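Local structure of dihydropteroate synthase (Anaplasma phagocytophilum, 6UCZ) at residues Val33-Val38 and Phe272-Asp277; Ile70-Glu75 and Val109-Asp114; Val236-Lys241 and Val256-Leu261; His65-Ile70 and His276-Thr281. The protein probably catalyses the joining of 6-hydroxymethyl-7,8-dihydropterin pyrophosphate to p-aminobenzoate, which gives dihydropteroate for folate synthesis. All blocks are in the same frame, centred on the assembly; numbering follows the deposited sequence. Where two conformers were deposited one is given.

The chain folds as a TIM barrel, and the pterin monophosphate sits at the C-terminal ends of the strands. Interactions 1 and 2 are both pairs of neighbouring strands, with centres 8 Å apart. They meet at a salt bridge in which Arg274 NE lies 2.7 Å from Asp71 OD2. Interaction 3 holds the loop after strand 235-236 against helix 255-267 and brings Lys241 to the ligand. It reaches interaction 1 through His276 ND1 and Ser239 OG, 2.7 Å apart. Interaction 4 lies farther out and touches the ligand only through His276, which it shares with interaction 1. It packs the start of helix 278-290 against the turn before strand 69-73.

Interaction 1. Residues Val33-Val38 and Phe272-Asp277. With PMM (pterin-6-yl-methyl-monophosphate), chain C.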
# COMPACT_ATOMS: atom_id res chain seq x y z
N VAL A 33 -4.69 -2.41 6.62
CA VAL A 33 -3.36 -2.90 6.26
C VAL A 33 -2.37 -2.16 7.16
O VAL A 33 -2.06 -0.99 6.94
CB VAL A 33 -3.06 -2.67 4.78
CG1 VAL A 33 -1.67 -3.19 4.41
CG2 VAL A 33 -4.14 -3.31 3.92
N GLY A 34 -1.88 -2.86 8.18
CA GLY A 34 -0.95 -2.27 9.12
C GLY A 34 0.46 -2.24 8.55
O GLY A 34 0.96 -3.24 8.04
N ILE A 35 1.12 -1.09 8.68
CA ILE A 35 2.45 -0.88 8.12
C ILE A 35 3.49 -1.40 9.09
O ILE A 35 3.51 -1.02 10.27
CB ILE A 35 2.68 0.61 7.80
CG1 ILE A 35 1.73 1.09 6.71
CG2 ILE A 35 4.15 0.87 7.43
CD1 ILE A 35 1.67 2.62 6.59
N LEU A 36 4.37 -2.26 8.60
CA LEU A 36 5.47 -2.83 9.37
C LEU A 36 6.74 -2.55 8.58
O LEU A 36 7.07 -3.25 7.62
CB LEU A 36 5.25 -4.32 9.61
CG LEU A 36 6.36 -5.01 10.40
CD1 LEU A 36 6.79 -4.20 11.59
CD2 LEU A 36 5.90 -6.38 10.83
N ASN A 37 7.45 -1.50 8.98
CA ASN A 37 8.68 -1.10 8.33
C ASN A 37 9.84 -1.77 9.05
O ASN A 37 9.94 -1.69 10.28
CB ASN A 37 8.80 0.43 8.37
CG ASN A 37 10.08 0.94 7.72
OD1 ASN A 37 11.18 0.72 8.23
ND2 ASN A 37 9.94 1.68 6.62
N VAL A 38 10.69 -2.48 8.30
CA VAL A 38 11.85 -3.12 8.90
C VAL A 38 13.15 -2.50 8.40
O VAL A 38 14.22 -3.09 8.58
CB VAL A 38 11.85 -4.65 8.67
CG1 VAL A 38 10.61 -5.29 9.32
CG2 VAL A 38 11.93 -4.99 7.20
N PHE A 272 -8.90 -1.24 0.88
CA PHE A 272 -7.75 -1.40 1.76
C PHE A 272 -7.24 -0.03 2.17
O PHE A 272 -7.06 0.84 1.31
CB PHE A 272 -6.61 -2.17 1.07
CG PHE A 272 -6.98 -3.57 0.65
CD1 PHE A 272 -7.56 -3.82 -0.59
CD2 PHE A 272 -6.75 -4.64 1.48
CE1 PHE A 272 -7.89 -5.10 -0.97
CE2 PHE A 272 -7.07 -5.93 1.11
CZ PHE A 272 -7.65 -6.16 -0.12
N LEU A 273 -6.95 0.14 3.46
CA LEU A 273 -6.29 1.34 3.96
C LEU A 273 -4.95 0.95 4.56
O LEU A 273 -4.90 0.13 5.48
CB LEU A 273 -7.14 2.06 5.01
CG LEU A 273 -8.49 2.60 4.54
CD1 LEU A 273 -9.20 3.30 5.70
CD2 LEU A 273 -8.27 3.57 3.37
N ARG A 274 -3.87 1.53 4.04
CA ARG A 274 -2.51 1.23 4.50
C ARG A 274 -2.11 2.30 5.51
O ARG A 274 -1.93 3.47 5.14
CB ARG A 274 -1.57 1.18 3.29
CG ARG A 274 -0.16 0.74 3.59
CD ARG A 274 0.74 0.75 2.32
NE ARG A 274 2.10 0.36 2.68
CZ ARG A 274 3.02 1.20 3.16
NH1 ARG A 274 2.74 2.49 3.30
NH2 ARG A 274 4.22 0.74 3.49
N VAL A 275 -2.01 1.91 6.78
CA VAL A 275 -1.99 2.86 7.88
C VAL A 275 -0.94 2.46 8.90
O VAL A 275 -0.59 1.28 9.04
CB VAL A 275 -3.38 2.98 8.56
CG1 VAL A 275 -4.40 3.56 7.60
CG2 VAL A 275 -3.82 1.59 9.10
N HIS A 276 -0.46 3.46 9.64
CA HIS A 276 0.43 3.20 10.78
C HIS A 276 -0.36 2.85 12.04
O HIS A 276 -0.04 1.89 12.74
CB HIS A 276 1.33 4.41 11.03
CG HIS A 276 2.20 4.77 9.86
ND1 HIS A 276 1.78 5.57 8.82
CD2 HIS A 276 3.47 4.41 9.56
CE1 HIS A 276 2.75 5.70 7.94
NE2 HIS A 276 3.79 5.00 8.36
N ASP A 277 -1.40 3.62 12.35
CA ASP A 277 -2.16 3.42 13.59
C ASP A 277 -3.40 2.58 13.28
O ASP A 277 -4.41 3.09 12.79
CB ASP A 277 -2.56 4.74 14.23
CG ASP A 277 -3.13 4.55 15.61
OD1 ASP A 277 -3.86 3.56 15.82
OD2 ASP A 277 -2.82 5.36 16.50
N5 PMM C . 3.32 4.30 0.49
C6 PMM C . 4.54 3.97 0.93
C7 PMM C . 5.02 2.68 0.78
N8 PMM C . 4.34 1.68 0.20
N1 PMM C . 2.42 1.00 -0.82
C2 PMM C . 1.20 1.27 -1.29
N2 PMM C . 0.49 0.31 -1.89
N3 PMM C . 0.63 2.51 -1.19
C4 PMM C . 1.22 3.61 -0.63
O4 PMM C . 0.64 4.70 -0.61
C4A PMM C . 2.57 3.36 -0.10
C8A PMM C . 3.12 2.03 -0.24
C9 PMM C . 5.36 5.08 1.53
O10 PMM C . 4.80 5.45 2.81
PA PMM C . 5.54 5.10 4.20
O1P PMM C . 4.72 5.86 5.26
O2P PMM C . 6.92 5.74 4.16
O3P PMM C . 5.58 3.62 4.42
O HOH W 1 2.66 0.76 12.08
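Val33 and Arg274 face each other where the first and last strands of a TIM barrel lie side by side and close it. The pairing is parallel and tight at this end. Val33 N gives a bond to Leu273 O at 2.8 Å. Val33 O takes one from Val275 N at 2.9 Å, and Ile35 N then binds Val275 O. Val33 CG2 also meets the edge of the Phe272 ring at CD2. Ile35 carries the side-chain contact. Its CG1 stands over one face of the Arg274 guanidinium and crosses that side chain at about a right angle. Its CD1 lies over the face of the His276 ring, 3.6 Å from the centroid, in a CH-pi contact. The arginine leaves the strand with CG opposite its backbone N (chi1 -174°), and its extended chain gives it the reach. The turn at chi4 (-85°) then lays the guanidinium flat between Ile35 and the pterin, whose N8 is over the other face. Asp71 and Asp114 form salt bridges with NE and NH2, which should fix its rotation. His276 ND1 is hydrogen-bonded to Ser239 OG.

The end toward Asn37 is looser. Past Ile35 the strand makes no further contact with 272-277. A water fills in there, 2.7 Å from Ile35 O and 3.0 Å from His276 O, and donates to both. His276 is partly open to solvent and has phosphate O1P at its ring edge. The arginine holds the phosphate: Arg274 NH1 gives a bond to PMM O3P at 3.3 Å, and Arg274 NH2 adds a weak one to the same oxygen.

Interaction 2. Residues Ile70-Glu75 and Val109-Asp114. With PMM (pterin-6-yl-methyl-monophosphate), chain C.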
# COMPACT_ATOMS: atom_id res chain seq x y z
N ILE A 70 -0.83 -7.41 7.56
CA ILE A 70 0.42 -6.78 7.95
C ILE A 70 1.26 -6.59 6.69
O ILE A 70 1.63 -7.57 6.04
CB ILE A 70 1.20 -7.61 8.99
CG1 ILE A 70 0.30 -8.02 10.16
CG2 ILE A 70 2.41 -6.83 9.48
CD1 ILE A 70 -0.17 -6.86 11.01
N ASP A 71 1.57 -5.34 6.37
CA ASP A 71 2.36 -4.99 5.19
C ASP A 71 3.82 -4.81 5.62
O ASP A 71 4.15 -3.82 6.28
CB ASP A 71 1.81 -3.73 4.53
CG ASP A 71 2.53 -3.38 3.24
OD1 ASP A 71 2.66 -4.27 2.37
OD2 ASP A 71 2.93 -2.20 3.07
N VAL A 72 4.68 -5.75 5.23
CA VAL A 72 6.07 -5.77 5.65
C VAL A 72 6.94 -5.18 4.55
O VAL A 72 6.94 -5.67 3.41
CB VAL A 72 6.53 -7.19 6.00
CG1 VAL A 72 7.92 -7.15 6.64
CG2 VAL A 72 5.50 -7.91 6.89
N GLY A 73 7.72 -4.16 4.89
CA GLY A 73 8.58 -3.52 3.92
C GLY A 73 9.96 -3.23 4.45
O GLY A 73 10.13 -2.91 5.63
N ALA A 74 10.96 -3.34 3.59
CA ALA A 74 12.35 -3.16 3.99
C ALA A 74 13.08 -2.08 3.22
O ALA A 74 14.26 -1.84 3.50
CB ALA A 74 13.12 -4.48 3.84
N GLU A 75 12.43 -1.42 2.26
CA GLU A 75 13.08 -0.36 1.49
C GLU A 75 12.34 0.94 1.75
O GLU A 75 11.22 1.13 1.28
CB GLU A 75 13.10 -0.68 -0.01
CG GLU A 75 14.05 0.24 -0.80
CD GLU A 75 14.23 -0.17 -2.26
OE1 GLU A 75 13.45 -1.00 -2.76
OE2 GLU A 75 15.17 0.36 -2.91
N VAL A 109 -4.75 -13.34 10.22
CA VAL A 109 -4.35 -12.06 9.65
C VAL A 109 -3.45 -12.35 8.45
O VAL A 109 -2.62 -13.27 8.49
CB VAL A 109 -3.64 -11.20 10.71
CG1 VAL A 109 -3.08 -9.93 10.09
CG2 VAL A 109 -4.61 -10.87 11.87
N GLU A 110 -3.64 -11.60 7.37
CA GLU A 110 -2.84 -11.83 6.18
C GLU A 110 -1.53 -11.04 6.24
O GLU A 110 -1.36 -10.13 7.05
CB GLU A 110 -3.62 -11.48 4.92
CG GLU A 110 -4.86 -12.34 4.74
CD GLU A 110 -5.70 -11.90 3.56
OE1 GLU A 110 -6.30 -10.80 3.63
OE2 GLU A 110 -5.74 -12.65 2.56
N VAL A 111 -0.61 -11.39 5.34
CA VAL A 111 0.69 -10.73 5.26
C VAL A 111 0.90 -10.26 3.82
O VAL A 111 0.64 -11.01 2.87
CB VAL A 111 1.84 -11.67 5.71
CG1 VAL A 111 3.20 -10.94 5.64
CG2 VAL A 111 1.57 -12.22 7.11
N SER A 112 1.40 -9.04 3.68
CA SER A 112 1.70 -8.40 2.40
C SER A 112 3.19 -8.10 2.34
O SER A 112 3.79 -7.72 3.35
CB SER A 112 0.88 -7.10 2.24
OG SER A 112 1.20 -6.44 1.03
N ILE A 113 3.80 -8.28 1.17
CA ILE A 113 5.21 -7.92 0.99
C ILE A 113 5.27 -6.63 0.19
O ILE A 113 4.83 -6.58 -0.97
CB ILE A 113 6.03 -9.06 0.34
CG1 ILE A 113 7.48 -8.62 0.10
CG2 ILE A 113 5.41 -9.56 -0.96
CD1 ILE A 113 8.22 -8.24 1.36
N ASP A 114 5.79 -5.57 0.81
CA ASP A 114 5.88 -4.26 0.16
C ASP A 114 7.25 -4.22 -0.50
O ASP A 114 8.27 -4.02 0.17
CB ASP A 114 5.69 -3.13 1.17
CG ASP A 114 5.69 -1.76 0.53
OD1 ASP A 114 6.07 -1.60 -0.66
OD2 ASP A 114 5.29 -0.80 1.23
N5 PMM C . 3.32 4.30 0.49
C6 PMM C . 4.54 3.97 0.93
C7 PMM C . 5.02 2.68 0.78
N8 PMM C . 4.34 1.68 0.20
N1 PMM C . 2.42 1.00 -0.82
C2 PMM C . 1.20 1.27 -1.29
N2 PMM C . 0.49 0.31 -1.89
N3 PMM C . 0.63 2.51 -1.19
C4 PMM C . 1.22 3.61 -0.63
O4 PMM C . 0.64 4.70 -0.61
C4A PMM C . 2.57 3.36 -0.10
C8A PMM C . 3.12 2.03 -0.24
C9 PMM C . 5.36 5.08 1.53
O10 PMM C . 4.80 5.45 2.81
PA PMM C . 5.54 5.10 4.20
O1P PMM C . 4.72 5.86 5.26
O2P PMM C . 6.92 5.74 4.16
O3P PMM C . 5.58 3.62 4.42
O HOH W 2 10.59 -4.54 1.16
O HOH W 3 9.58 -1.69 1.09
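Asp71 and Asp114 both place CG opposite the backbone N (chi1 -175° and -176°). Both residues lie on the face of the sheet that carries Ser112, and these torsions turn their carboxylates toward each other there, with Asp71 OD2 3.3 Å from Asp114 OD2. Their planes are 24° apart. Two negative groups this close would repel, but Arg274 forms a salt bridge to each of these oxygens, which probably offsets this. Asn133 ND2 also binds Asp71 OD2, and Gln135 NE2 binds Asp114 OD1. Ser112 OG donates to Asp71 OD1 at 2.9 Å and reaches it on the anti side, somewhat out of the carboxylate plane.

The segments are adjacent parallel strands of the TIM barrel. Asp114 lines the ligand pocket, with OD2 2.8 Å from N8 of the pterin; Asp71 and Ser112 stand behind it as second-shell groups. Four backbone bonds join the strands, among them Val72 N to Ser112 O at 2.9 Å and Asp114 N to Val72 O.

The other face is apolar and is covered by helices 97-106 and 86-93. Here Val72 CG2 meets Val111 CG1 at 4.0 Å, and Ile70 CG1 meets Val109 CG1. Past the end of strand 69-73, one water joins Ala74 N to Asp114 O. A second water lies 3.1 Å from Glu75 N and 2.8 Å from Asp114 O.

Interaction 3. Residues Val236-Lys241 and Val256-Leu261; sequences VGHSRK and VPTAML. With PMM (pterin-6-yl-methyl-monophosphate), chain C.
Thr258 takes two hydrogen bonds from the loop, one through its hydroxyl and one through its carbonyl. The sound one runs from Arg240 N to Thr258 OG1, at 3.1 Å and nearly straight (169°). The same hydroxyl is bonded to Arg254 O, so it is gripped from the loop and from a residue just before its helix. The other bond is weak. The His238 ring turns its edge, at NE2, to Thr258 O, but at 3.3 Å and with an angle of 130°. The stronger polar partner of NE2 is Ser262 OG.

Van der Waals contacts surround these bonds. The His238 ring is set between its own backbone N and carbonyl carbon (chi1 60°), which swings it to the helix. Leu261 runs past it in the opposite direction, with CD2 3.6 Å from His238 CD2. Thr258 CG2 touches the ring at NE2 and reaches Ser239 CA at 3.6 Å.

Within the loop, Lys241 N bonds to His238 O and closes a type II beta turn. From the last residue of this turn, the bent chain of Lys241 heads away from the helix. Its NZ gives a bond to pterin N5 at 3.2 Å and lies 2.8 Å from pterin O4. Leu208 O is another partner of NZ. The helix thus backs a ligand-binding loop at the C-terminal end of a barrel strand, which is where TIM-barrel enzymes such as dihydropteroate synthases build their active sites.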
# COMPACT_ATOMS: atom_id res chain seq x y z
N VAL A 236 -5.59 2.56 -0.55
CA VAL A 236 -5.12 3.93 -0.40
C VAL A 236 -4.13 4.00 0.76
O VAL A 236 -4.42 3.53 1.86
CB VAL A 236 -6.29 4.91 -0.17
CG1 VAL A 236 -5.75 6.30 0.18
CG2 VAL A 236 -7.17 4.96 -1.41
N GLY A 237 -2.97 4.61 0.51
CA GLY A 237 -1.97 4.82 1.53
C GLY A 237 -1.76 6.29 1.85
O GLY A 237 -0.85 6.94 1.31
N HIS A 238 -2.63 6.83 2.70
CA HIS A 238 -2.61 8.24 3.07
C HIS A 238 -1.89 8.49 4.39
O HIS A 238 -1.64 9.65 4.73
CB HIS A 238 -4.05 8.77 3.18
CG HIS A 238 -4.88 8.04 4.20
ND1 HIS A 238 -5.10 6.68 4.15
CD2 HIS A 238 -5.55 8.48 5.29
CE1 HIS A 238 -5.85 6.31 5.17
NE2 HIS A 238 -6.14 7.39 5.88
N SER A 239 -1.57 7.44 5.14
CA SER A 239 -1.21 7.57 6.54
C SER A 239 0.06 8.38 6.75
O SER A 239 1.12 8.02 6.25
CB SER A 239 -1.06 6.18 7.16
OG SER A 239 -0.81 6.28 8.54
N ARG A 240 -0.06 9.49 7.50
CA ARG A 240 1.05 10.36 7.87
C ARG A 240 1.72 11.02 6.66
O ARG A 240 2.79 11.62 6.82
CB ARG A 240 2.12 9.62 8.69
CG ARG A 240 1.61 8.94 9.98
CD ARG A 240 2.75 8.26 10.70
NE ARG A 240 2.30 7.62 11.93
CZ ARG A 240 3.06 6.87 12.71
NH1 ARG A 240 4.33 6.65 12.39
NH2 ARG A 240 2.56 6.34 13.81
N LYS A 241 1.10 10.98 5.49
CA LYS A 241 1.75 11.47 4.27
C LYS A 241 1.85 13.00 4.27
O LYS A 241 1.11 13.70 4.96
CB LYS A 241 0.99 10.99 3.04
CG LYS A 241 1.09 9.45 2.80
CD LYS A 241 2.07 9.17 1.68
CE LYS A 241 2.51 7.71 1.53
NZ LYS A 241 1.59 6.97 0.66
N VAL A 256 -4.13 11.20 14.09
CA VAL A 256 -5.53 11.58 14.27
C VAL A 256 -6.07 12.20 12.97
O VAL A 256 -7.14 11.77 12.50
CB VAL A 256 -5.71 12.52 15.48
CG1 VAL A 256 -7.11 13.06 15.51
CG2 VAL A 256 -5.41 11.78 16.76
N PRO A 257 -5.39 13.17 12.35
CA PRO A 257 -5.85 13.62 11.02
C PRO A 257 -5.95 12.50 10.00
O PRO A 257 -6.87 12.50 9.17
CB PRO A 257 -4.79 14.66 10.61
CG PRO A 257 -4.30 15.20 11.90
CD PRO A 257 -4.28 14.02 12.84
N THR A 258 -5.03 11.54 10.03
CA THR A 258 -5.13 10.39 9.13
C THR A 258 -6.45 9.66 9.34
O THR A 258 -7.15 9.32 8.37
CB THR A 258 -3.93 9.46 9.33
OG1 THR A 258 -2.75 10.14 8.89
CG2 THR A 258 -4.08 8.12 8.57
N ALA A 259 -6.82 9.44 10.60
CA ALA A 259 -8.06 8.73 10.92
C ALA A 259 -9.29 9.49 10.46
O ALA A 259 -10.30 8.86 10.10
CB ALA A 259 -8.14 8.47 12.43
N MET A 260 -9.25 10.83 10.47
CA MET A 260 -10.37 11.60 9.94
C MET A 260 -10.57 11.32 8.46
O MET A 260 -11.71 11.16 8.00
CB MET A 260 -10.14 13.09 10.19
CG MET A 260 -10.04 13.46 11.69
SD MET A 260 -9.90 15.25 11.94
CE MET A 260 -8.98 15.38 13.45
N LEU A 261 -9.48 11.27 7.68
CA LEU A 261 -9.61 10.91 6.27
C LEU A 261 -9.95 9.43 6.11
O LEU A 261 -10.74 9.07 5.22
CB LEU A 261 -8.32 11.27 5.53
CG LEU A 261 -8.23 10.85 4.06
CD1 LEU A 261 -9.41 11.40 3.24
CD2 LEU A 261 -6.90 11.31 3.50
N5 PMM C . 3.32 4.30 0.49
C6 PMM C . 4.54 3.97 0.93
C7 PMM C . 5.02 2.68 0.78
N8 PMM C . 4.34 1.68 0.20
N1 PMM C . 2.42 1.00 -0.82
C2 PMM C . 1.20 1.27 -1.29
N2 PMM C . 0.49 0.31 -1.89
N3 PMM C . 0.63 2.51 -1.19
C4 PMM C . 1.22 3.61 -0.63
O4 PMM C . 0.64 4.70 -0.61
C4A PMM C . 2.57 3.36 -0.10
C8A PMM C . 3.12 2.03 -0.24
C9 PMM C . 5.36 5.08 1.53
O10 PMM C . 4.80 5.45 2.81
PA PMM C . 5.54 5.10 4.20
O1P PMM C . 4.72 5.86 5.26
O2P PMM C . 6.92 5.74 4.16
O3P PMM C . 5.58 3.62 4.42

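Interaction 4. Residues His65-Ile70 and His276-Thr281; sequences HGADVI and HDVKLT
Asp277 O takes two bonds from Thr281, from opposite faces of its plane: OG1 at 2.7 Å and the backbone N at 3.2 Å. They belong to the first turn of helix 278-290, the helix that follows the last strand of the TIM barrel. Asp277 is its N-cap. The carboxylate OD1 accepts from Leu280 N at 2.9 Å in an almost straight bond (176°), and the N-H comes to OD1 from above the carboxylate plane.

The helix start packs against the opposite kind of helix end. Gly66, at positive phi, is the C-prime residue of a Schellman motif that terminates helix 52-64. The chain then turns into strand 69-73. Val278 fits against this turn, and the contact across the segments is van der Waals packing. Val278 CG2 faces Ala67 CB at 4.1 Å. CG1 does most of the work, because it lies against the backbone of the turn and is 3.4 Å from Ala67 N. Val278 also touches Ile32 of the neighbouring strand, so it sits between the turn and the barrel wall.

The outer side is thinner and open to solvent. His65 approaches Lys279 obliquely there, with CD2 4.1 Å from Lys279 CB. The lysine chain runs on extended, away from the turn. His65 ND1 is hydrogen-bonded to Asp61 O in the preceding helix, which probably steadies the ring. The closest approach across the segments lies just inside this exposed side, where Val278 CG1 is 3.2 Å from His65 O.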
# COMPACT_ATOMS: atom_id res chain seq x y z
N HIS A 65 -4.35 -5.15 17.83
CA HIS A 65 -5.17 -3.96 17.68
C HIS A 65 -6.07 -4.01 16.46
O HIS A 65 -6.69 -2.99 16.14
CB HIS A 65 -4.31 -2.70 17.63
CG HIS A 65 -3.74 -2.32 18.95
ND1 HIS A 65 -2.45 -2.64 19.34
CD2 HIS A 65 -4.29 -1.66 20.00
CE1 HIS A 65 -2.24 -2.19 20.56
NE2 HIS A 65 -3.33 -1.59 20.98
N GLY A 66 -6.15 -5.14 15.77
CA GLY A 66 -7.18 -5.36 14.78
C GLY A 66 -6.78 -5.29 13.32
O GLY A 66 -7.67 -5.15 12.46
N ALA A 67 -5.49 -5.38 13.00
CA ALA A 67 -5.07 -5.38 11.60
C ALA A 67 -5.66 -6.59 10.88
O ALA A 67 -5.73 -7.69 11.42
CB ALA A 67 -3.55 -5.40 11.49
N ASP A 68 -6.11 -6.36 9.65
CA ASP A 68 -6.51 -7.43 8.75
C ASP A 68 -5.34 -7.98 7.95
O ASP A 68 -5.32 -9.17 7.61
CB ASP A 68 -7.60 -6.92 7.81
CG ASP A 68 -8.83 -6.45 8.56
OD1 ASP A 68 -9.44 -7.29 9.27
OD2 ASP A 68 -9.16 -5.25 8.51
N VAL A 69 -4.37 -7.12 7.62
CA VAL A 69 -3.17 -7.46 6.87
C VAL A 69 -1.99 -6.75 7.51
O VAL A 69 -2.13 -5.61 7.97
CB VAL A 69 -3.28 -7.05 5.37
CG1 VAL A 69 -2.09 -7.60 4.56
CG2 VAL A 69 -4.61 -7.51 4.76
N ILE A 70 -0.83 -7.41 7.56
CA ILE A 70 0.42 -6.78 7.95
C ILE A 70 1.26 -6.59 6.69
O ILE A 70 1.63 -7.57 6.04
CB ILE A 70 1.20 -7.61 8.99
CG1 ILE A 70 0.30 -8.02 10.16
CG2 ILE A 70 2.41 -6.83 9.48
CD1 ILE A 70 -0.17 -6.86 11.01
N HIS A 276 -0.46 3.46 9.64
CA HIS A 276 0.43 3.20 10.78
C HIS A 276 -0.36 2.85 12.04
O HIS A 276 -0.04 1.89 12.74
CB HIS A 276 1.33 4.41 11.03
CG HIS A 276 2.20 4.77 9.86
ND1 HIS A 276 1.78 5.57 8.82
CD2 HIS A 276 3.47 4.41 9.56
CE1 HIS A 276 2.75 5.70 7.94
NE2 HIS A 276 3.79 5.00 8.36
N ASP A 277 -1.40 3.62 12.35
CA ASP A 277 -2.16 3.42 13.59
C ASP A 277 -3.40 2.58 13.28
O ASP A 277 -4.41 3.09 12.79
CB ASP A 277 -2.56 4.74 14.23
CG ASP A 277 -3.13 4.55 15.61
OD1 ASP A 277 -3.86 3.56 15.82
OD2 ASP A 277 -2.82 5.36 16.50
N VAL A 278 -3.31 1.30 13.63
CA VAL A 278 -4.37 0.34 13.32
C VAL A 278 -5.58 0.54 14.25
O VAL A 278 -6.73 0.39 13.82
CB VAL A 278 -3.80 -1.08 13.41
CG1 VAL A 278 -4.88 -2.10 13.67
CG2 VAL A 278 -2.99 -1.40 12.13
N LYS A 279 -5.33 0.89 15.51
CA LYS A 279 -6.43 1.14 16.45
C LYS A 279 -7.33 2.29 15.98
O LYS A 279 -8.55 2.14 15.90
CB LYS A 279 -5.87 1.44 17.85
CG LYS A 279 -6.92 1.49 18.97
CD LYS A 279 -6.34 2.03 20.27
CE LYS A 279 -7.44 2.31 21.30
NZ LYS A 279 -6.94 2.98 22.54
N LEU A 280 -6.73 3.43 15.64
CA LEU A 280 -7.53 4.55 15.17
C LEU A 280 -8.26 4.21 13.88
O LEU A 280 -9.41 4.64 13.67
CB LEU A 280 -6.64 5.78 14.95
CG LEU A 280 -6.19 6.52 16.21
CD1 LEU A 280 -5.34 7.72 15.80
CD2 LEU A 280 -7.40 6.94 17.05
N THR A 281 -7.62 3.45 12.99
CA THR A 281 -8.27 3.09 11.73
C THR A 281 -9.46 2.18 11.98
O THR A 281 -10.48 2.28 11.28
CB THR A 281 -7.27 2.43 10.78
OG1 THR A 281 -6.11 3.26 10.65
CG2 THR A 281 -7.89 2.27 9.40